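Local atomic coordinates of sterol regulatory element-binding protein cleavage-activating protein (Schizosaccharomyces pombe, PDB entry 4YHC), a protein that escorts the transcription-factor precursor sre1 for processing when sterol or oxygen is low, the present chain being its WD40 domain. Residues K131-V143 against V151-I163. The protein carries 9 engineered substitutions. Sequence-based numbering, arbitrary orientation.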
ATOM      1  N   LYS A 131      13.585   9.940  18.666  1.00111.64           N
ATOM      2  CA  LYS A 131      14.692  10.893  18.434  1.00105.41           C
ATOM      3  C   LYS A 131      15.822  10.575  19.417  1.00101.13           C
ATOM      4  O   LYS A 131      15.626  10.707  20.622  1.00101.32           O
ATOM      5  CB  LYS A 131      14.269  12.359  18.555  1.00106.01           C
ATOM      6  N   ASP A 132      16.991  10.153  18.931  1.00 95.69           N
ATOM      7  CA  ASP A 132      17.299  10.055  17.501  1.00 92.24           C
ATOM      8  C   ASP A 132      17.793   8.660  17.100  1.00 94.94           C
ATOM      9  O   ASP A 132      16.982   7.745  16.902  1.00 96.69           O
ATOM     10  CB  ASP A 132      18.310  11.129  17.120  1.00 84.75           C
ATOM     11  N   ASP A 133      19.114   8.509  16.963  1.00 95.75           N
ATOM     12  CA  ASP A 133      19.729   7.216  16.670  1.00 87.20           C
ATOM     13  C   ASP A 133      19.796   6.396  17.970  1.00 80.73           C
ATOM     14  O   ASP A 133      20.068   5.198  17.922  1.00 83.66           O
ATOM     15  CB  ASP A 133      21.159   7.353  16.085  1.00109.52           C
ATOM     16  CG  ASP A 133      21.334   8.549  15.126  1.00109.88           C
ATOM     17  OD1 ASP A 133      21.223   9.708  15.576  1.00109.42           O
ATOM     18  OD2 ASP A 133      21.640   8.332  13.931  1.00108.84           O
ATOM     19  N   GLU A 134      19.563   7.044  19.119  1.00 69.44           N
ATOM     20  CA  GLU A 134      19.722   6.411  20.445  1.00 71.06           C
ATOM     21  C   GLU A 134      18.566   5.516  20.863  1.00 72.38           C
ATOM     22  O   GLU A 134      18.756   4.343  21.201  1.00 78.14           O
ATOM     23  CB  GLU A 134      19.956   7.474  21.522  1.00 73.12           C
ATOM     24  CG  GLU A 134      21.428   7.851  21.619  1.00 85.40           C
ATOM     25  CD  GLU A 134      21.685   9.137  22.370  1.00 91.12           C
ATOM     26  OE1 GLU A 134      20.913   9.436  23.309  1.00 94.28           O
ATOM     27  OE2 GLU A 134      22.673   9.824  22.020  1.00 89.13           O
ATOM     28  N   TRP A 135      17.371   6.080  20.862  1.00 62.61           N
ATOM     29  CA  TRP A 135      16.187   5.344  21.260  1.00 63.66           C
ATOM     30  C   TRP A 135      15.031   5.809  20.384  1.00 47.62           C
ATOM     31  O   TRP A 135      15.049   6.908  19.830  1.00 43.96           O
ATOM     32  CB  TRP A 135      15.872   5.564  22.751  1.00 72.87           C
ATOM     33  CG  TRP A 135      15.665   6.993  23.066  1.00 83.95           C
ATOM     34  CD1 TRP A 135      16.631   7.959  23.169  1.00 89.48           C
ATOM     35  CD2 TRP A 135      14.410   7.659  23.264  1.00 91.39           C
ATOM     36  NE1 TRP A 135      16.056   9.179  23.444  1.00 94.15           N
ATOM     37  CE2 TRP A 135      14.694   9.026  23.501  1.00 94.59           C
ATOM     38  CE3 TRP A 135      13.076   7.234  23.273  1.00 93.41           C
ATOM     39  CZ2 TRP A 135      13.689   9.969  23.748  1.00 93.94           C
ATOM     40  CZ3 TRP A 135      12.078   8.175  23.514  1.00 94.58           C
ATOM     41  CH2 TRP A 135      12.392   9.525  23.749  1.00 94.78           C
ATOM     42  N   LYS A 136      14.039   4.954  20.248  1.00 37.24           N
ATOM     43  CA  LYS A 136      12.829   5.303  19.510  1.00 37.41           C
ATOM     44  C   LYS A 136      11.594   4.849  20.270  1.00 38.93           C
ATOM     45  O   LYS A 136      11.557   3.745  20.846  1.00 40.40           O
ATOM     46  CB  LYS A 136      12.784   4.582  18.173  1.00 41.50           C
ATOM     47  CG  LYS A 136      14.012   4.714  17.317  1.00 47.77           C
ATOM     48  CD  LYS A 136      13.805   3.937  16.027  1.00 47.19           C
ATOM     49  CE  LYS A 136      15.045   3.988  15.153  1.00 59.99           C
ATOM     50  NZ  LYS A 136      15.842   5.253  15.270  1.00 63.60           N
ATOM     51  N   ASN A 137      10.557   5.655  20.186  1.00 33.23           N
ATOM     52  CA  ASN A 137       9.264   5.280  20.676  1.00 33.09           C
ATOM     53  C   ASN A 137       8.241   5.120  19.556  1.00 29.28           C
ATOM     54  O   ASN A 137       8.278   5.874  18.596  1.00 24.68           O
ATOM     55  CB  ASN A 137       8.781   6.366  21.604  1.00 43.00           C
ATOM     56  CG  ASN A 137       7.573   5.927  22.349  1.00 55.36           C
ATOM     57  OD1 ASN A 137       6.501   6.523  22.239  1.00 66.72           O
ATOM     58  ND2 ASN A 137       7.712   4.816  23.048  1.00 48.33           N
ATOM     59  N   PHE A 138       7.370   4.126  19.670  1.00 28.34           N
ATOM     60  CA  PHE A 138       6.338   3.850  18.679  1.00 29.47           C
ATOM     61  C   PHE A 138       5.056   3.566  19.397  1.00 31.52           C
ATOM     62  O   PHE A 138       5.075   3.110  20.530  1.00 29.94           O
ATOM     63  CB  PHE A 138       6.645   2.607  17.816  1.00 30.49           C
ATOM     64  CG  PHE A 138       7.873   2.721  16.964  1.00 28.57           C
ATOM     65  CD1 PHE A 138       7.841   3.389  15.721  1.00 30.16           C
ATOM     66  CD2 PHE A 138       9.072   2.217  17.404  1.00 25.39           C
ATOM     67  CE1 PHE A 138       8.969   3.477  14.936  1.00 25.83           C
ATOM     68  CE2 PHE A 138      10.215   2.312  16.610  1.00 25.04           C
ATOM     69  CZ  PHE A 138      10.171   2.947  15.394  1.00 27.01           C
ATOM     70  N   GLU A 139       3.941   3.799  18.702  1.00 30.81           N
ATOM     71  CA  GLU A 139       2.692   3.148  19.034  1.00 34.58           C
ATOM     72  C   GLU A 139       2.371   2.020  18.077  1.00 28.92           C
ATOM     73  O   GLU A 139       2.420   2.197  16.865  1.00 30.82           O
ATOM     74  CB  GLU A 139       1.600   4.184  19.091  1.00 46.50           C
ATOM     75  CG  GLU A 139       1.859   5.149  20.239  1.00 62.50           C
ATOM     76  CD  GLU A 139       0.853   6.260  20.312  1.00 71.43           C
ATOM     77  OE1 GLU A 139       0.774   7.030  19.316  1.00 68.72           O
ATOM     78  OE2 GLU A 139       0.144   6.327  21.361  1.00 78.19           O
ATOM     79  N   LEU A 140       2.106   0.841  18.628  1.00 22.75           N
ATOM     80  CA  LEU A 140       1.809  -0.336  17.862  1.00 27.88           C
ATOM     81  C   LEU A 140       0.337  -0.580  18.035  1.00 30.11           C
ATOM     82  O   LEU A 140      -0.124  -0.879  19.171  1.00 27.94           O
ATOM     83  CB  LEU A 140       2.576  -1.560  18.370  1.00 27.14           C
ATOM     84  CG  LEU A 140       3.306  -2.530  17.479  1.00 32.34           C
ATOM     85  CD1 LEU A 140       3.574  -3.852  18.218  1.00 23.70           C
ATOM     86  CD2 LEU A 140       2.660  -2.776  16.128  1.00 36.69           C
ATOM     87  N   VAL A 141      -0.410  -0.493  16.944  1.00 22.84           N
ATOM     88  CA  VAL A 141      -1.857  -0.588  17.020  1.00 18.61           C
ATOM     89  C   VAL A 141      -2.318  -1.917  16.462  1.00 27.22           C
ATOM     90  O   VAL A 141      -1.944  -2.342  15.352  1.00 23.15           O
ATOM     91  CB  VAL A 141      -2.509   0.564  16.248  1.00 27.53           C
ATOM     92  CG1 VAL A 141      -4.032   0.494  16.306  1.00 26.09           C
ATOM     93  CG2 VAL A 141      -2.014   1.914  16.795  1.00 26.37           C
ATOM     94  N   VAL A 142      -3.174  -2.576  17.216  1.00 21.38           N
ATOM     95  CA  VAL A 142      -3.713  -3.845  16.841  1.00 27.12           C
ATOM     96  C   VAL A 142      -5.201  -3.727  16.734  1.00 29.14           C
ATOM     97  O   VAL A 142      -5.885  -3.409  17.723  1.00 27.94           O
ATOM     98  CB  VAL A 142      -3.362  -4.910  17.910  1.00 25.57           C
ATOM     99  CG1 VAL A 142      -3.906  -6.268  17.510  1.00 26.55           C
ATOM    100  CG2 VAL A 142      -1.864  -5.003  18.027  1.00 20.42           C
ATOM    101  N   VAL A 143      -5.712  -3.962  15.540  1.00 21.44           N
ATOM    102  CA  VAL A 143      -7.117  -3.819  15.263  1.00 20.78           C
ATOM    103  C   VAL A 143      -7.719  -5.179  14.991  1.00 30.34           C
ATOM    104  O   VAL A 143      -7.231  -5.943  14.135  1.00 28.69           O
ATOM    105  CB  VAL A 143      -7.399  -2.878  14.054  1.00 27.92           C
ATOM    106  CG1 VAL A 143      -8.898  -2.716  13.831  1.00 24.27           C
ATOM    107  CG2 VAL A 143      -6.764  -1.502  14.276  1.00 29.81           C
ATOM    108  N   VAL A 151      -3.817  -0.346  21.740  1.00 29.95           N
ATOM    109  CA  VAL A 151      -2.599   0.408  21.436  1.00 31.66           C
ATOM    110  C   VAL A 151      -1.525   0.271  22.473  1.00 34.13           C
ATOM    111  O   VAL A 151      -1.760   0.440  23.660  1.00 32.85           O
ATOM    112  CB  VAL A 151      -2.842   1.869  20.993  1.00 41.72           C
ATOM    113  CG1 VAL A 151      -4.311   2.244  20.997  1.00 39.33           C
ATOM    114  CG2 VAL A 151      -1.927   2.849  21.671  1.00 38.91           C
ATOM    115  N   PHE A 152      -0.364  -0.155  21.973  1.00 29.51           N
ATOM    116  CA  PHE A 152       0.770  -0.512  22.770  1.00 28.36           C
ATOM    117  C   PHE A 152       1.811   0.544  22.606  1.00 33.18           C
ATOM    118  O   PHE A 152       2.022   1.068  21.528  1.00 29.36           O
ATOM    119  CB  PHE A 152       1.355  -1.808  22.332  1.00 22.51           C
ATOM    120  CG  PHE A 152       0.481  -3.005  22.585  1.00 27.59           C
ATOM    121  CD1 PHE A 152      -0.397  -3.449  21.641  1.00 28.31           C
ATOM    122  CD2 PHE A 152       0.635  -3.763  23.746  1.00 27.62           C
ATOM    123  CE1 PHE A 152      -1.179  -4.571  21.848  1.00 30.25           C
ATOM    124  CE2 PHE A 152      -0.110  -4.902  23.944  1.00 29.77           C
ATOM    125  CZ  PHE A 152      -1.020  -5.315  23.002  1.00 31.28           C
ATOM    126  N   SER A 153       2.447   0.905  23.706  1.00 34.21           N
ATOM    127  CA  SER A 153       3.607   1.794  23.626  1.00 33.02           C
ATOM    128  C   SER A 153       4.823   0.900  23.603  1.00 30.41           C
ATOM    129  O   SER A 153       4.981   0.001  24.449  1.00 23.71           O
ATOM    130  CB  SER A 153       3.691   2.748  24.828  1.00 33.14           C
ATOM    131  OG  SER A 153       4.869   3.511  24.708  1.00 34.56           O
ATOM    132  N   LEU A 154       5.646   1.132  22.590  1.00 28.08           N
ATOM    133  CA  LEU A 154       6.809   0.315  22.329  1.00 31.26           C
ATOM    134  C   LEU A 154       8.004   1.221  22.350  1.00 28.68           C
ATOM    135  O   LEU A 154       8.068   2.162  21.562  1.00 34.44           O
ATOM    136  CB  LEU A 154       6.655  -0.366  20.957  1.00 26.97           C
ATOM    137  CG  LEU A 154       7.814  -1.167  20.418  1.00 27.57           C
ATOM    138  CD1 LEU A 154       8.228  -2.310  21.355  1.00 27.02           C
ATOM    139  CD2 LEU A 154       7.427  -1.695  19.044  1.00 24.64           C
ATOM    140  N   THR A 155       8.952   0.942  23.231  1.00 25.12           N
ATOM    141  CA  THR A 155      10.220   1.664  23.210  1.00 29.06           C
ATOM    142  C   THR A 155      11.334   0.747  22.791  1.00 36.02           C
ATOM    143  O   THR A 155      11.472  -0.362  23.299  1.00 35.08           O
ATOM    144  CB  THR A 155      10.593   2.299  24.571  1.00 34.02           C
ATOM    145  OG1 THR A 155       9.582   3.223  24.945  1.00 35.22           O
ATOM    146  CG2 THR A 155      11.867   3.102  24.434  1.00 35.05           C
ATOM    147  N   ILE A 156      12.170   1.225  21.885  1.00 32.74           N
ATOM    148  CA  ILE A 156      13.246   0.439  21.371  1.00 32.84           C
ATOM    149  C   ILE A 156      14.556   1.139  21.630  1.00 36.36           C
ATOM    150  O   ILE A 156      14.687   2.343  21.403  1.00 41.71           O
ATOM    151  CB  ILE A 156      13.063   0.193  19.867  1.00 35.46           C
ATOM    152  CG1 ILE A 156      11.851  -0.712  19.665  1.00 34.37           C
ATOM    153  CG2 ILE A 156      14.322  -0.404  19.256  1.00 34.71           C
ATOM    154  CD1 ILE A 156      11.640  -1.114  18.212  1.00 34.28           C
ATOM    155  N   GLU A 157      15.518   0.355  22.121  1.00 38.72           N
ATOM    156  CA  GLU A 157      16.866   0.835  22.351  1.00 46.61           C
ATOM    157  C   GLU A 157      17.882  -0.063  21.664  1.00 51.83           C
ATOM    158  O   GLU A 157      17.539  -0.997  20.969  1.00 57.95           O
ATOM    159  CB  GLU A 157      17.129   0.902  23.847  1.00 57.07           C
ATOM    160  CG  GLU A 157      16.260   1.921  24.537  1.00 69.35           C
ATOM    161  CD  GLU A 157      16.721   2.219  25.942  1.00 89.16           C
ATOM    162  OE1 GLU A 157      15.881   2.113  26.863  1.00 98.12           O
ATOM    163  OE2 GLU A 157      17.913   2.559  26.133  1.00 93.69           O
ATOM    164  N   ILE A 158      19.152   0.248  21.837  1.00 57.61           N
ATOM    165  CA  ILE A 158      20.213  -0.583  21.284  1.00 65.62           C
ATOM    166  C   ILE A 158      20.122  -1.983  21.921  1.00 69.65           C
ATOM    167  O   ILE A 158      20.049  -3.006  21.237  1.00 61.52           O
ATOM    168  CB  ILE A 158      21.611   0.030  21.558  1.00 64.66           C
ATOM    169  CG1 ILE A 158      21.678   1.508  21.090  1.00 62.46           C
ATOM    170  CG2 ILE A 158      22.683  -0.822  20.884  1.00 64.58           C
ATOM    171  CD1 ILE A 158      21.499   2.549  22.177  1.00 60.17           C
ATOM    172  N   GLU A 159      20.087  -1.990  23.248  1.00 83.80           N
ATOM    173  CA  GLU A 159      20.045  -3.217  24.043  1.00 95.39           C
ATOM    174  C   GLU A 159      18.822  -4.046  23.664  1.00 96.60           C
ATOM    175  O   GLU A 159      18.955  -5.106  23.059  1.00105.53           O
ATOM    176  CB  GLU A 159      20.042  -2.884  25.546  1.00100.51           C
ATOM    177  CG  GLU A 159      20.947  -1.715  25.923  1.00102.51           C
ATOM    178  CD  GLU A 159      20.230  -0.383  25.824  1.00101.83           C
ATOM    179  OE1 GLU A 159      20.595   0.446  24.955  1.00 98.16           O
ATOM    180  OE2 GLU A 159      19.283  -0.185  26.611  1.00104.29           O
ATOM    181  N   GLY A 160      17.632  -3.536  23.973  1.00 82.22           N
ATOM    182  CA  GLY A 160      16.391  -4.238  23.676  1.00 68.75           C
ATOM    183  C   GLY A 160      15.198  -3.308  23.593  1.00 55.46           C
ATOM    184  O   GLY A 160      15.296  -2.189  23.091  1.00 53.79           O
ATOM    185  N   ALA A 161      14.064  -3.778  24.096  1.00 51.41           N
ATOM    186  CA  ALA A 161      12.824  -3.031  24.016  1.00 42.05           C
ATOM    187  C   ALA A 161      11.891  -3.357  25.178  1.00 35.95           C
ATOM    188  O   ALA A 161      12.078  -4.350  25.857  1.00 33.68           O
ATOM    189  CB  ALA A 161      12.153  -3.317  22.687  1.00 34.34           C
ATOM    190  N   ASP A 162      10.900  -2.494  25.377  1.00 31.34           N
ATOM    191  CA  ASP A 162       9.829  -2.659  26.353  1.00 35.85           C
ATOM    192  C   ASP A 162       8.538  -2.341  25.645  1.00 33.15           C
ATOM    193  O   ASP A 162       8.531  -1.527  24.675  1.00 34.23           O
ATOM    194  CB  ASP A 162       9.978  -1.684  27.517  1.00 46.51           C
ATOM    195  CG  ASP A 162      11.096  -2.072  28.458  1.00 61.68           C
ATOM    196  OD1 ASP A 162      11.022  -3.182  29.018  1.00 67.21           O
ATOM    197  OD2 ASP A 162      12.053  -1.276  28.636  1.00 68.60           O
ATOM    198  N   ILE A 163       7.462  -2.950  26.128  1.00 26.25           N
ATOM    199  CA  ILE A 163       6.161  -2.701  25.610  1.00 27.14           C
ATOM    200  C   ILE A 163       5.097  -2.586  26.725  1.00 30.98           C
ATOM    201  O   ILE A 163       5.257  -3.141  27.748  1.00 33.10           O
ATOM    202  CB  ILE A 163       5.823  -3.781  24.558  1.00 23.79           C
ATOM    203  CG1 ILE A 163       4.726  -3.286  23.648  1.00 27.23           C
ATOM    204  CG2 ILE A 163       5.413  -5.132  25.182  1.00 25.36           C
ATOM    205  CD1 ILE A 163       4.476  -4.266  22.503  1.00 29.92           C
TER
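The Phe152 ring takes the carbonyl oxygen of Leu140 at its edge, near the ring plane, with Leu140 O 3.6 Å from Phe152 CD1. Val142 crosses the same ring at a slant, and its CG2 lies 3.9 Å from Phe152 CE1. Phe152 CG stands anti to its own carbonyl carbon (chi1 -68°), which carries the ring to the Val142 end of the pair. The Phe138 ring meets Ile156 obliquely: Phe138 CE2 lies 4.0 Å from Ile156 CD1. Trp125 packs edge-to-face with it. The Trp135 ring has Thr155 CG2 obliquely and loosely beside it.

Strands 136-143 and 151-156 run antiparallel. Lys136, Phe138 and Leu140 form hydrogen-bonded pairs with Ile156, Leu154 and Phe152, two bonds to each pair. The face with Phe138, Leu140, Phe152, Leu154 and Ile156 is mainly apolar, apart from Lys136. Leu140 and Ile156 reach Phe92 and Tyr88 of strand 88-92 in the neighbouring blade. The other face holds Asn137, Glu139, Ser153 and Thr155, with Val141 and Val151 at its far end. There Asn137 ND2 gives Thr155 OG1 a weak bond of 3.1 Å, bent to 129°.

An alanine in place of Phe152 would probably open a gap beside Val142 CG2 and Leu140 O. Strands 136-143 and 151-156 are the middle two of a four-stranded propeller blade, and both lie in the predicted third WD repeat. Their chemistry implies a pairing carried by six backbone bonds, with one face mainly apolar and the other mixed.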